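DNA damage response protein Rtt109, putative (PDB 5ZB9) probably transfers the acetyl group of acetyl-CoA to lysine side chains of histone H3. Local coordinates at residues L271-L275 and G289-V294. Sequence-based numbering, arbitrary orientation.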
loop_
_atom_site.group_PDB
_atom_site.type_symbol
_atom_site.label_atom_id
_atom_site.label_comp_id
_atom_site.label_asym_id
_atom_site.label_seq_id
_atom_site.Cartn_x
_atom_site.Cartn_y
_atom_site.Cartn_z
ATOM N N LEU A 271 9.108 -8.960 19.739
ATOM C CA LEU A 271 10.075 -8.185 20.494
ATOM C C LEU A 271 9.374 -7.460 21.645
ATOM O O LEU A 271 9.901 -7.408 22.749
ATOM C CB LEU A 271 10.802 -7.189 19.593
ATOM C CG LEU A 271 11.714 -7.754 18.508
ATOM C CD1 LEU A 271 12.038 -6.673 17.493
ATOM C CD2 LEU A 271 12.987 -8.320 19.112
ATOM N N ASP A 272 8.185 -6.917 21.387
ATOM C CA ASP A 272 7.412 -6.250 22.433
ATOM C C ASP A 272 7.147 -7.188 23.610
ATOM O O ASP A 272 7.108 -6.753 24.757
ATOM C CB ASP A 272 6.081 -5.722 21.888
ATOM C CG ASP A 272 6.217 -4.365 21.196
ATOM O OD1 ASP A 272 7.320 -3.765 21.215
ATOM O OD2 ASP A 272 5.204 -3.890 20.640
ATOM N N ASP A 273 6.979 -8.476 23.328
ATOM C CA ASP A 273 6.721 -9.447 24.381
ATOM C C ASP A 273 7.969 -9.768 25.224
ATOM O O ASP A 273 7.883 -10.487 26.213
ATOM C CB ASP A 273 6.148 -10.731 23.784
ATOM C CG ASP A 273 5.114 -11.388 24.701
ATOM O OD1 ASP A 273 4.172 -10.684 25.136
ATOM O OD2 ASP A 273 5.246 -12.602 24.994
ATOM N N GLU A 274 9.126 -9.243 24.836
ATOM C CA GLU A 274 10.312 -9.337 25.684
ATOM C C GLU A 274 10.244 -8.291 26.797
ATOM O O GLU A 274 10.962 -8.386 27.790
ATOM C CB GLU A 274 11.598 -9.151 24.872
ATOM C CG GLU A 274 11.809 -10.174 23.771
ATOM C CD GLU A 274 13.103 -9.953 22.984
ATOM O OE1 GLU A 274 13.815 -8.956 23.239
ATOM O OE2 GLU A 274 13.412 -10.788 22.109
ATOM N N LEU A 275 9.387 -7.289 26.625
ATOM C CA LEU A 275 9.213 -6.242 27.637
ATOM C C LEU A 275 8.525 -6.787 28.881
ATOM O O LEU A 275 7.715 -7.707 28.788
ATOM C CB LEU A 275 8.393 -5.074 27.080
ATOM C CG LEU A 275 8.918 -4.370 25.828
ATOM C CD1 LEU A 275 7.974 -3.263 25.395
ATOM C CD2 LEU A 275 10.300 -3.825 26.070
ATOM N N GLY A 289 10.712 0.976 27.302
ATOM C CA GLY A 289 10.281 0.539 25.992
ATOM C C GLY A 289 11.414 -0.092 25.206
ATOM O O GLY A 289 11.338 -0.219 23.988
ATOM N N HIS A 290 12.476 -0.488 25.899
ATOM C CA HIS A 290 13.617 -1.094 25.231
ATOM C C HIS A 290 13.501 -2.609 25.217
ATOM O O HIS A 290 13.239 -3.239 26.238
ATOM C CB HIS A 290 14.924 -0.676 25.894
ATOM C CG HIS A 290 15.261 0.770 25.707
ATOM N ND1 HIS A 290 16.129 1.446 26.538
ATOM C CD2 HIS A 290 14.853 1.669 24.780
ATOM C CE1 HIS A 290 16.240 2.698 26.132
ATOM N NE2 HIS A 290 15.479 2.860 25.065
ATOM N N TRP A 291 13.696 -3.183 24.038
ATOM C CA TRP A 291 13.693 -4.620 23.867
ATOM C C TRP A 291 14.920 -5.267 24.487
ATOM O O TRP A 291 15.934 -4.607 24.728
ATOM C CB TRP A 291 13.647 -4.968 22.390
ATOM C CG TRP A 291 12.405 -4.571 21.676
ATOM C CD1 TRP A 291 11.128 -4.690 22.117
ATOM C CD2 TRP A 291 12.330 -4.008 20.359
ATOM N NE1 TRP A 291 10.252 -4.240 21.154
ATOM C CE2 TRP A 291 10.970 -3.815 20.066
ATOM C CE3 TRP A 291 13.285 -3.653 19.399
ATOM C CZ2 TRP A 291 10.540 -3.293 18.852
ATOM C CZ3 TRP A 291 12.858 -3.125 18.206
ATOM C CH2 TRP A 291 11.501 -2.942 17.943
ATOM N N ARG A 292 14.835 -6.574 24.706
ATOM C CA ARG A 292 15.944 -7.321 25.279
ATOM C C ARG A 292 16.971 -7.677 24.208
ATOM O O ARG A 292 18.156 -7.377 24.348
ATOM C CB ARG A 292 15.433 -8.592 25.970
ATOM C CG ARG A 292 16.523 -9.413 26.647
ATOM C CD ARG A 292 15.974 -10.658 27.337
ATOM N NE ARG A 292 15.382 -11.597 26.389
ATOM C CZ ARG A 292 14.105 -11.964 26.410
ATOM N NH1 ARG A 292 13.649 -12.824 25.504
ATOM N NH2 ARG A 292 13.286 -11.473 27.342
ATOM N N SER A 293 16.509 -8.297 23.128
ATOM C CA SER A 293 17.419 -8.831 22.122
ATOM C C SER A 293 17.768 -7.854 20.998
ATOM O O SER A 293 18.738 -8.075 20.282
ATOM C CB SER A 293 16.833 -10.106 21.523
ATOM O OG SER A 293 15.600 -9.845 20.885
ATOM N N VAL A 294 16.989 -6.787 20.833
ATOM C CA VAL A 294 17.266 -5.797 19.786
ATOM C C VAL A 294 17.346 -4.388 20.373
ATOM O O VAL A 294 16.401 -3.929 21.025
ATOM C CB VAL A 294 16.193 -5.825 18.669
ATOM C CG1 VAL A 294 16.334 -4.613 17.757
ATOM C CG2 VAL A 294 16.284 -7.111 17.866
#
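Glu-274 and Arg-292 bring the two backbones nearest, their CA atoms 6.0 Å apart, where a type I beta turn from Asp-272 to Leu-275, overlapping the last part of helix 266-272, meets an irregular run of chain, 289-294, that leads toward helix 297-304. No backbone-to-backbone hydrogen bond joins the two segments; side chains make the connection. Glu-274 illustrates how a carboxylate can organise a loop. With its chain extended beyond CG, it presents OE1 on the syn side to the backbone N of Ser-293 (2.8 Å, 161°), while the N of Arg-292 adds a weak, bent bond to the same OE1. OE2 accepts the Ser-293 hydroxyl, OG, at 2.7 Å through its syn lone pair. The Arg-292 guanidinium, bent back at chi3 (64°), stacks over Glu-274 with CB and CG against its face; OE2 lies well out of its plane, so the long salt bridge to NH1 rests on charge alone.

Deeper in, Leu-271 sets CB over one face of the Trp-291 indole, 3.3 Å from the centroid of the five-membered ring, a CH-pi contact; its CD2 reaches Val-294 CG2. The indole edge is fixed as well: NE1 donates in the ring plane to Asp-272 OD1 (3.0 Å, 166°), met on the anti side. Arg-253 and Arg-258 form salt bridges with the same carboxylate, and Phe-300 of helix 297-304 touches both Leu-271 and Trp-291. Bonding at its edge and cover on a face should leave the indole little freedom to rotate, and, away from the CoA-binding residues, two acidic side chains tie the turn 272-275 to the loop before helix 297-304.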